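Local coordinates for aminopeptidase YwaD (PDB 6HC6), which removes a range of amino acids from the N-terminus of peptides, including arginine, lysine and leucine, as a secreted enzyme with two zinc ions, at residues Q112-S117 with M185-S190; H241-Y246 with S282-R287; A293-L298 with I450-K455. One frame throughout, in Å; residues are numbered along the deposited sequence.

Interaction 1. Residues Q112-S117 with M185-S190; sequences QAASGS and MTPNLS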
loop_
_atom_site.group_PDB
_atom_site.type_symbol
_atom_site.label_atom_id
_atom_site.label_comp_id
_atom_site.label_asym_id
_atom_site.label_seq_id
_atom_site.Cartn_x
_atom_site.Cartn_y
_atom_site.Cartn_z
ATOM N N GLN A 112 -5.013 4.242 16.419
ATOM C CA GLN A 112 -5.390 4.099 15.019
ATOM C C GLN A 112 -6.501 3.070 14.966
ATOM O O GLN A 112 -6.330 1.949 15.455
ATOM C CB GLN A 112 -4.204 3.664 14.154
ATOM C CG GLN A 112 -3.371 4.821 13.663
ATOM C CD GLN A 112 -3.842 5.304 12.312
ATOM O OE1 GLN A 112 -3.514 4.708 11.289
ATOM N NE2 GLN A 112 -4.640 6.368 12.301
ATOM N N ALA A 113 -7.636 3.454 14.394
ATOM C CA ALA A 113 -8.800 2.592 14.361
ATOM C C ALA A 113 -8.734 1.682 13.145
ATOM O O ALA A 113 -8.242 2.075 12.083
ATOM C CB ALA A 113 -10.084 3.417 14.337
ATOM N N ALA A 114 -9.210 0.457 13.315
ATOM C CA ALA A 114 -9.167 -0.519 12.240
ATOM C C ALA A 114 -10.304 -0.266 11.257
ATOM O O ALA A 114 -11.472 -0.185 11.647
ATOM C CB ALA A 114 -9.261 -1.935 12.804
ATOM N N SER A 115 -9.959 -0.129 9.983
ATOM C CA SER A 115 -10.980 -0.066 8.952
ATOM C C SER A 115 -11.873 -1.299 9.035
ATOM O O SER A 115 -11.396 -2.421 9.227
ATOM C CB SER A 115 -10.319 0.041 7.574
ATOM O OG SER A 115 -11.283 0.120 6.541
ATOM N N GLY A 116 -13.180 -1.083 8.932
ATOM C CA GLY A 116 -14.130 -2.168 9.033
ATOM C C GLY A 116 -14.598 -2.496 10.433
ATOM O O GLY A 116 -15.320 -3.486 10.608
ATOM N N SER A 117 -14.205 -1.719 11.439
ATOM C CA SER A 117 -14.715 -1.929 12.788
ATOM C C SER A 117 -15.761 -0.864 13.103
ATOM O O SER A 117 -16.031 0.031 12.301
ATOM C CB SER A 117 -13.580 -1.939 13.816
ATOM O OG SER A 117 -12.923 -0.687 13.902
ATOM N N MET A 185 0.065 1.431 16.233
ATOM C CA MET A 185 -0.093 0.466 15.155
ATOM C C MET A 185 -1.533 0.448 14.651
ATOM O O MET A 185 -2.482 0.627 15.414
ATOM C CB MET A 185 0.292 -0.930 15.653
ATOM C CG MET A 185 -0.234 -1.207 17.065
ATOM S SD MET A 185 -0.875 -2.878 17.410
ATOM C CE MET A 185 -2.306 -2.928 16.336
ATOM N N THR A 186 -1.691 0.224 13.351
ATOM C CA THR A 186 -3.016 0.005 12.778
ATOM C C THR A 186 -3.382 -1.471 12.909
ATOM O O THR A 186 -2.639 -2.325 12.415
ATOM C CB THR A 186 -3.032 0.421 11.314
ATOM O OG1 THR A 186 -2.632 1.794 11.200
ATOM C CG2 THR A 186 -4.420 0.264 10.736
ATOM N N PRO A 187 -4.478 -1.817 13.582
ATOM C CA PRO A 187 -4.859 -3.246 13.717
ATOM C C PRO A 187 -5.682 -3.742 12.530
ATOM O O PRO A 187 -6.885 -4.027 12.642
ATOM C CB PRO A 187 -5.646 -3.252 15.031
ATOM C CG PRO A 187 -6.284 -1.904 15.082
ATOM C CD PRO A 187 -5.320 -0.938 14.416
ATOM N N ASN A 188 -5.008 -3.862 11.379
ATOM C CA ASN A 188 -5.638 -4.243 10.111
ATOM C C ASN A 188 -6.396 -5.562 10.230
ATOM O O ASN A 188 -5.834 -6.586 10.626
ATOM C CB ASN A 188 -4.552 -4.341 9.032
ATOM C CG ASN A 188 -5.105 -4.552 7.622
ATOM O OD1 ASN A 188 -6.139 -5.197 7.420
ATOM N ND2 ASN A 188 -4.391 -4.021 6.631
ATOM N N LEU A 189 -7.672 -5.545 9.836
ATOM C CA LEU A 189 -8.561 -6.687 10.019
ATOM C C LEU A 189 -8.648 -7.594 8.789
ATOM O O LEU A 189 -9.593 -8.384 8.684
ATOM C CB LEU A 189 -9.957 -6.190 10.413
ATOM C CG LEU A 189 -9.987 -5.501 11.785
ATOM C CD1 LEU A 189 -11.333 -4.856 12.040
ATOM C CD2 LEU A 189 -9.669 -6.508 12.888
ATOM N N SER A 190 -7.675 -7.518 7.876
ATOM C CA SER A 190 -7.622 -8.414 6.711
ATOM C C SER A 190 -8.905 -8.337 5.890
ATOM O O SER A 190 -9.370 -9.340 5.342
ATOM C CB SER A 190 -7.345 -9.866 7.120
ATOM O OG SER A 190 -6.153 -10.010 7.878
HETATM O O HOH W 1 -8.907 -3.206 8.956
#

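Interaction 2. Residues H241-Y246 with S282-R287; sequences HPDIVY and SDKEIR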
loop_
_atom_site.group_PDB
_atom_site.type_symbol
_atom_site.label_atom_id
_atom_site.label_comp_id
_atom_site.label_asym_id
_atom_site.label_seq_id
_atom_site.Cartn_x
_atom_site.Cartn_y
_atom_site.Cartn_z
ATOM N N HIS A 241 -7.061 -3.654 -31.535
ATOM C CA HIS A 241 -6.970 -4.547 -30.388
ATOM C C HIS A 241 -5.524 -4.840 -29.958
ATOM O O HIS A 241 -5.117 -5.996 -29.881
ATOM C CB HIS A 241 -7.707 -5.850 -30.673
ATOM C CG HIS A 241 -9.174 -5.676 -30.909
ATOM N ND1 HIS A 241 -9.739 -5.750 -32.165
ATOM C CD2 HIS A 241 -10.195 -5.439 -30.051
ATOM C CE1 HIS A 241 -11.043 -5.561 -32.071
ATOM N NE2 HIS A 241 -11.346 -5.372 -30.799
ATOM N N PRO A 242 -4.738 -3.807 -29.648
ATOM C CA PRO A 242 -3.336 -4.040 -29.273
ATOM C C PRO A 242 -3.196 -4.761 -27.937
ATOM O O PRO A 242 -4.072 -4.713 -27.072
ATOM C CB PRO A 242 -2.755 -2.624 -29.189
ATOM C CG PRO A 242 -3.937 -1.755 -28.860
ATOM C CD PRO A 242 -5.097 -2.378 -29.593
ATOM N N ASP A 243 -2.051 -5.428 -27.773
ATOM C CA ASP A 243 -1.682 -5.971 -26.470
ATOM C C ASP A 243 -1.504 -4.827 -25.476
ATOM O O ASP A 243 -0.993 -3.761 -25.826
ATOM C CB ASP A 243 -0.387 -6.779 -26.577
ATOM C CG ASP A 243 -0.542 -8.043 -27.412
ATOM O OD1 ASP A 243 -1.676 -8.554 -27.534
ATOM O OD2 ASP A 243 0.478 -8.517 -27.961
ATOM N N ILE A 244 -1.932 -5.042 -24.235
ATOM C CA ILE A 244 -1.892 -4.007 -23.206
ATOM C C ILE A 244 -0.763 -4.288 -22.229
ATOM O O ILE A 244 -0.639 -5.409 -21.712
ATOM C CB ILE A 244 -3.226 -3.904 -22.448
ATOM C CG1 ILE A 244 -4.363 -3.584 -23.402
ATOM C CG2 ILE A 244 -3.153 -2.791 -21.422
ATOM C CD1 ILE A 244 -5.699 -4.001 -22.850
ATOM N N VAL A 245 0.031 -3.255 -21.940
ATOM C CA VAL A 245 1.092 -3.293 -20.936
ATOM C C VAL A 245 0.736 -2.272 -19.863
ATOM O O VAL A 245 0.379 -1.132 -20.189
ATOM C CB VAL A 245 2.460 -2.980 -21.576
ATOM C CG1 VAL A 245 3.558 -2.765 -20.515
ATOM C CG2 VAL A 245 2.842 -4.069 -22.576
ATOM N N TYR A 246 0.765 -2.688 -18.599
ATOM C CA TYR A 246 0.401 -1.827 -17.486
ATOM C C TYR A 246 1.647 -1.460 -16.684
ATOM O O TYR A 246 2.406 -2.344 -16.285
ATOM C CB TYR A 246 -0.612 -2.522 -16.565
ATOM C CG TYR A 246 -1.867 -3.036 -17.255
ATOM C CD1 TYR A 246 -3.032 -2.274 -17.282
ATOM C CD2 TYR A 246 -1.897 -4.299 -17.829
ATOM C CE1 TYR A 246 -4.171 -2.738 -17.871
ATOM C CE2 TYR A 246 -3.045 -4.779 -18.418
ATOM C CZ TYR A 246 -4.178 -3.989 -18.441
ATOM O OH TYR A 246 -5.329 -4.436 -19.033
ATOM N N SER A 282 5.610 2.237 -30.408
ATOM C CA SER A 282 5.234 0.917 -29.924
ATOM C C SER A 282 3.874 0.529 -30.486
ATOM O O SER A 282 3.004 1.383 -30.681
ATOM C CB SER A 282 5.190 0.871 -28.398
ATOM O OG SER A 282 4.632 -0.353 -27.945
ATOM N N ASP A 283 3.704 -0.772 -30.724
ATOM C CA ASP A 283 2.421 -1.342 -31.111
ATOM C C ASP A 283 1.616 -1.828 -29.914
ATOM O O ASP A 283 0.479 -2.288 -30.089
ATOM C CB ASP A 283 2.624 -2.493 -32.100
ATOM C CG ASP A 283 3.158 -2.016 -33.452
ATOM O OD1 ASP A 283 2.883 -0.859 -33.841
ATOM O OD2 ASP A 283 3.840 -2.808 -34.130
ATOM N N LYS A 284 2.176 -1.748 -28.714
ATOM C CA LYS A 284 1.426 -2.038 -27.504
ATOM C C LYS A 284 0.638 -0.815 -27.055
ATOM O O LYS A 284 1.028 0.331 -27.302
ATOM C CB LYS A 284 2.355 -2.475 -26.370
ATOM C CG LYS A 284 3.427 -3.449 -26.785
ATOM C CD LYS A 284 2.861 -4.848 -26.984
ATOM C CE LYS A 284 3.980 -5.855 -27.220
ATOM N NZ LYS A 284 3.459 -7.216 -27.497
ATOM N N GLU A 285 -0.473 -1.070 -26.379
ATOM C CA GLU A 285 -1.176 -0.038 -25.631
ATOM C C GLU A 285 -0.597 -0.007 -24.224
ATOM O O GLU A 285 -0.651 -1.010 -23.507
ATOM C CB GLU A 285 -2.678 -0.314 -25.589
ATOM C CG GLU A 285 -3.449 0.717 -24.771
ATOM C CD GLU A 285 -4.946 0.478 -24.767
ATOM O OE1 GLU A 285 -5.630 0.927 -23.817
ATOM O OE2 GLU A 285 -5.439 -0.160 -25.715
ATOM N N ILE A 286 -0.011 1.119 -23.833
ATOM C CA ILE A 286 0.639 1.217 -22.531
ATOM C C ILE A 286 -0.234 2.063 -21.616
ATOM O O ILE A 286 -0.539 3.222 -21.922
ATOM C CB ILE A 286 2.054 1.797 -22.636
ATOM C CG1 ILE A 286 2.846 1.044 -23.701
ATOM C CG2 ILE A 286 2.738 1.681 -21.289
ATOM C CD1 ILE A 286 4.196 1.670 -24.000
ATOM N N ARG A 287 -0.642 1.481 -20.499
ATOM C CA ARG A 287 -1.470 2.169 -19.520
ATOM C C ARG A 287 -0.620 2.442 -18.289
ATOM O O ARG A 287 -0.174 1.509 -17.610
ATOM C CB ARG A 287 -2.699 1.334 -19.176
ATOM C CG ARG A 287 -3.501 0.970 -20.406
ATOM C CD ARG A 287 -4.826 0.354 -20.035
ATOM N NE ARG A 287 -5.600 0.032 -21.233
ATOM C CZ ARG A 287 -6.738 -0.652 -21.229
ATOM N NH1 ARG A 287 -7.245 -1.094 -20.084
ATOM N NH2 ARG A 287 -7.371 -0.894 -22.367
HETATM O O HOH W 2 -0.104 -4.974 -29.909
#

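Interaction 3. Residues A293-L298 with I450-K455; sequences AEELGL and IFEDIK. With ZN (zinc ion), chain E.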
loop_
_atom_site.group_PDB
_atom_site.type_symbol
_atom_site.label_atom_id
_atom_site.label_comp_id
_atom_site.label_asym_id
_atom_site.label_seq_id
_atom_site.Cartn_x
_atom_site.Cartn_y
_atom_site.Cartn_z
ATOM N N ALA A 293 -5.837 4.121 -2.781
ATOM C CA ALA A 293 -6.360 3.233 -1.731
ATOM C C ALA A 293 -5.700 1.852 -1.719
ATOM O O ALA A 293 -6.326 0.852 -1.364
ATOM C CB ALA A 293 -7.884 3.073 -1.844
ATOM N N GLU A 294 -4.423 1.767 -2.073
ATOM C CA GLU A 294 -3.739 0.478 -1.946
ATOM C C GLU A 294 -3.559 0.055 -0.490
ATOM O O GLU A 294 -3.544 -1.145 -0.191
ATOM C CB GLU A 294 -2.376 0.554 -2.623
ATOM C CG GLU A 294 -1.576 -0.757 -2.660
ATOM C CD GLU A 294 -0.812 -1.057 -1.386
ATOM O OE1 GLU A 294 -0.489 -2.246 -1.167
ATOM O OE2 GLU A 294 -0.563 -0.126 -0.591
ATOM N N GLU A 295 -3.386 1.012 0.418
ATOM C CA GLU A 295 -3.024 0.648 1.778
ATOM C C GLU A 295 -4.196 0.040 2.523
ATOM O O GLU A 295 -3.993 -0.559 3.580
ATOM C CB GLU A 295 -2.474 1.868 2.545
ATOM C CG GLU A 295 -1.180 2.479 1.966
ATOM C CD GLU A 295 0.089 1.642 2.259
ATOM O OE1 GLU A 295 -0.012 0.488 2.721
ATOM O OE2 GLU A 295 1.194 2.150 1.994
ATOM N N LEU A 296 -5.401 0.159 1.980
ATOM C CA LEU A 296 -6.584 -0.440 2.569
ATOM C C LEU A 296 -6.834 -1.849 2.063
ATOM O O LEU A 296 -7.854 -2.447 2.424
ATOM C CB LEU A 296 -7.807 0.430 2.281
ATOM C CG LEU A 296 -7.796 1.816 2.918
ATOM C CD1 LEU A 296 -9.101 2.516 2.550
ATOM C CD2 LEU A 296 -7.707 1.658 4.436
ATOM N N GLY A 297 -5.952 -2.380 1.219
ATOM C CA GLY A 297 -6.138 -3.725 0.710
ATOM C C GLY A 297 -6.289 -3.765 -0.802
ATOM O O GLY A 297 -7.142 -4.490 -1.324
ATOM N N LEU A 298 -5.467 -2.993 -1.515
ATOM C CA LEU A 298 -5.439 -3.030 -2.975
ATOM C C LEU A 298 -6.772 -2.586 -3.566
ATOM O O LEU A 298 -7.221 -3.122 -4.573
ATOM C CB LEU A 298 -5.081 -4.432 -3.494
ATOM C CG LEU A 298 -3.975 -5.168 -2.746
ATOM C CD1 LEU A 298 -3.622 -6.491 -3.444
ATOM C CD2 LEU A 298 -2.740 -4.250 -2.630
ATOM N N ILE A 450 -2.493 -10.076 0.291
ATOM C CA ILE A 450 -3.273 -8.918 -0.126
ATOM C C ILE A 450 -2.975 -7.713 0.751
ATOM O O ILE A 450 -2.696 -6.621 0.255
ATOM C CB ILE A 450 -4.784 -9.232 -0.130
ATOM C CG1 ILE A 450 -5.093 -10.269 -1.208
ATOM C CG2 ILE A 450 -5.571 -7.935 -0.363
ATOM C CD1 ILE A 450 -6.478 -10.825 -1.130
ATOM N N PHE A 451 -3.028 -7.899 2.063
ATOM C CA PHE A 451 -2.934 -6.802 3.010
ATOM C C PHE A 451 -1.516 -6.670 3.561
ATOM O O PHE A 451 -0.697 -7.587 3.468
ATOM C CB PHE A 451 -3.935 -7.009 4.147
ATOM C CG PHE A 451 -5.351 -7.143 3.678
ATOM C CD1 PHE A 451 -5.883 -8.383 3.376
ATOM C CD2 PHE A 451 -6.144 -6.014 3.510
ATOM C CE1 PHE A 451 -7.185 -8.506 2.931
ATOM C CE2 PHE A 451 -7.446 -6.133 3.053
ATOM C CZ PHE A 451 -7.963 -7.377 2.764
ATOM N N GLU A 452 -1.238 -5.495 4.125
ATOM C CA GLU A 452 -0.011 -5.212 4.853
ATOM C C GLU A 452 -0.341 -5.070 6.332
ATOM O O GLU A 452 -1.423 -4.595 6.689
ATOM C CB GLU A 452 0.655 -3.930 4.337
ATOM C CG GLU A 452 0.944 -3.993 2.833
ATOM C CD GLU A 452 1.414 -2.676 2.231
ATOM O OE1 GLU A 452 2.036 -1.845 2.941
ATOM O OE2 GLU A 452 1.190 -2.488 1.015
ATOM N N ASP A 453 0.582 -5.507 7.188
ATOM C CA ASP A 453 0.467 -5.327 8.637
ATOM C C ASP A 453 -0.838 -5.916 9.187
ATOM O O ASP A 453 -1.654 -5.214 9.786
ATOM C CB ASP A 453 0.563 -3.839 9.013
ATOM C CG ASP A 453 1.927 -3.233 8.727
ATOM O OD1 ASP A 453 2.901 -3.997 8.539
ATOM O OD2 ASP A 453 2.019 -1.980 8.713
ATOM N N ILE A 454 -1.032 -7.225 8.988
ATOM C CA ILE A 454 -2.230 -7.872 9.526
ATOM C C ILE A 454 -1.959 -8.634 10.814
ATOM O O ILE A 454 -2.884 -9.240 11.367
ATOM C CB ILE A 454 -2.900 -8.812 8.500
ATOM C CG1 ILE A 454 -1.957 -9.929 8.057
ATOM C CG2 ILE A 454 -3.410 -8.025 7.324
ATOM C CD1 ILE A 454 -2.631 -10.951 7.156
ATOM N N LYS A 455 -0.725 -8.636 11.300
ATOM C CA LYS A 455 -0.419 -9.217 12.600
ATOM C C LYS A 455 0.819 -8.539 13.182
ATOM O O LYS A 455 1.138 -8.718 14.364
ATOM C CB LYS A 455 -0.206 -10.730 12.500
ATOM C CG LYS A 455 1.005 -11.126 11.683
ATOM C CD LYS A 455 1.157 -12.635 11.609
ATOM C CE LYS A 455 1.486 -13.232 12.963
ATOM N NZ LYS A 455 1.487 -14.732 12.951
ATOM O OXT LYS A 455 1.516 -7.797 12.476
HETATM ZN ZN ZN E . 2.323 0.378 2.550
HETATM O O HOH W 3 1.988 -0.249 0.357
HETATM O O HOH W 4 -2.651 -3.913 0.810
HETATM O O HOH W 5 -3.177 -3.538 3.547
#

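Interaction 1. Residues Q112-S117 with M185-S190
The carbonyl O of Ala-114, whose methyl packs against Pro-187 and Leu-189, is gripped twice by Ser-117: its OG lies 2.7 Å from Ala-114 O, in the carbonyl plane on a lone pair, and its backbone N binds the same oxygen. The second bond closes a type II beta turn from Ala-114 to Ser-117, just past the end of strand 107-113 in the sheet of the PA domain, and the loop 185-190 lies against it. With chi1 at 65°, the hydroxyl of Ser-117 sits between its backbone N and carbonyl carbon, facing back to the start of the turn. Ala-114 CB touches two apolar groups, Pro-187 CG and Leu-189 CD1, each at 3.7 Å; Val-198 of the neighbouring strand 198-201 packs on both Ala-114 and Pro-187. Leu-189 CD1 reaches further along the turn, to Ser-115 O and to Ser-117 CB. At the other end the contact becomes polar: Gln-112, its chain bent at chi2 (-92°), brings OE1 to 3.0 Å from Thr-186 OG1 in a weak hydrogen bond. A water completes the join, donating to Ser-115 O at 2.6 Å and accepting from Leu-189 N at 2.8 Å.

Interaction 2. Residues H241-Y246 with S282-R287
Ile-244 serves two flat groups at once. Its CG2 lies 3.4 Å above one face of the Tyr-246 ring, toward the rim, while its CD1 covers one face of the Arg-287 guanidinium, 3.6 Å above that plane. The ring and the guanidinium stand almost perpendicular, 84° apart, although the two side chains run alongside each other in the same direction, with Tyr-246 CE1 3.8 Å from Arg-287 CD. At the guanidinium edge, in its plane, comes the carboxylate of Glu-285: Arg-287 NE and NH2 both grip OE1, with NE to OE1 at 2.7 Å, and both meet it from above the same face of the carboxylate. Glu-285 OE2 has salt bridges to Lys-235 and Arg-315, and Tyr-246 OH bonds to Ser-316. Nearer the start of the strands, Lys-284 NZ makes a weak, salt-bridged bond to Asp-243 OD2 at 3.3 Å, its stronger partner being Glu-317. The backbones are joined by Glu-285 N to Asp-243 O, Val-245 N to Glu-285 O and Arg-287 N to Val-245 O, each 2.8 Å. The two parallel neighbours, strands 244-250 and 285-291, are connected through helix 260-277, the beta-alpha-beta crossover of the M28 peptidase domain.

Interaction 3. Residues A293-L298 with I450-K455
One of the two zinc ions of the M28 peptidase domain, the one bound by Glu-295, brings these segments together, and the C-terminal tail itself supplies a ligand. Glu-295 clasps the ion with both carboxylate oxygens, OE1 at 2.3 Å and OE2 at 2.2 Å from the zinc; its chain, bent at chi2 (-75°), folds back to present them. From the other segment comes Glu-452, extended beyond CG, which uses OE1 alone, 2.3 Å from the metal. Its carboxylate plane is turned 70° from that of Glu-295. Asp-262 and His-401 complete the protein ligands, Asp-453 OD2 holds His-401 ND1 from behind, and Tyr-400 OH bonds to Glu-452 OE1.

A zinc-bound water donates to Glu-294 OE2 at 2.7 Å and to Glu-452 OE2 at 2.5 Å, bridging the two carboxylates beside the metal. Behind this polar cluster the backbones lie close: the edge of the Phe-451 ring faces Leu-296 O, and its CE2 lies 3.6 Å from Gly-297 CA. Leu-298 CD1 meets Ile-450 CG2, and another water links Glu-295 O with Glu-452 N.

Glu-294 probably stands at the place of the general base in M28 relatives. Glu-452 takes a coordination place on the ion inferred, by similarity, to be catalytic; a tail lodged there would be expected to compete with an incoming peptide, consistent with a self-occupied site.

Overall arrangement
Interactions 1 and 3 are neighbours, their centres about 10 Å apart: Asn-188 and Ser-190 pack on residues 451-454, so the loop 185-190 rests on the C-terminal tail that reaches the zinc. Interaction 2 lies apart, its centre about 29 Å from that of interaction 3 and 38 Å from that of interaction 1, on the opposite side of the chain's centre from interaction 1. It is the buried one, and regular strand pairing joins its segments. The other two are partly buried and rely on loops; interaction 1 mixes apolar contacts of Ala-114, Pro-187 and Leu-189 with a weak polar pair, whereas carboxylates around a metal dominate interaction 3. Water bridges the segments in all three.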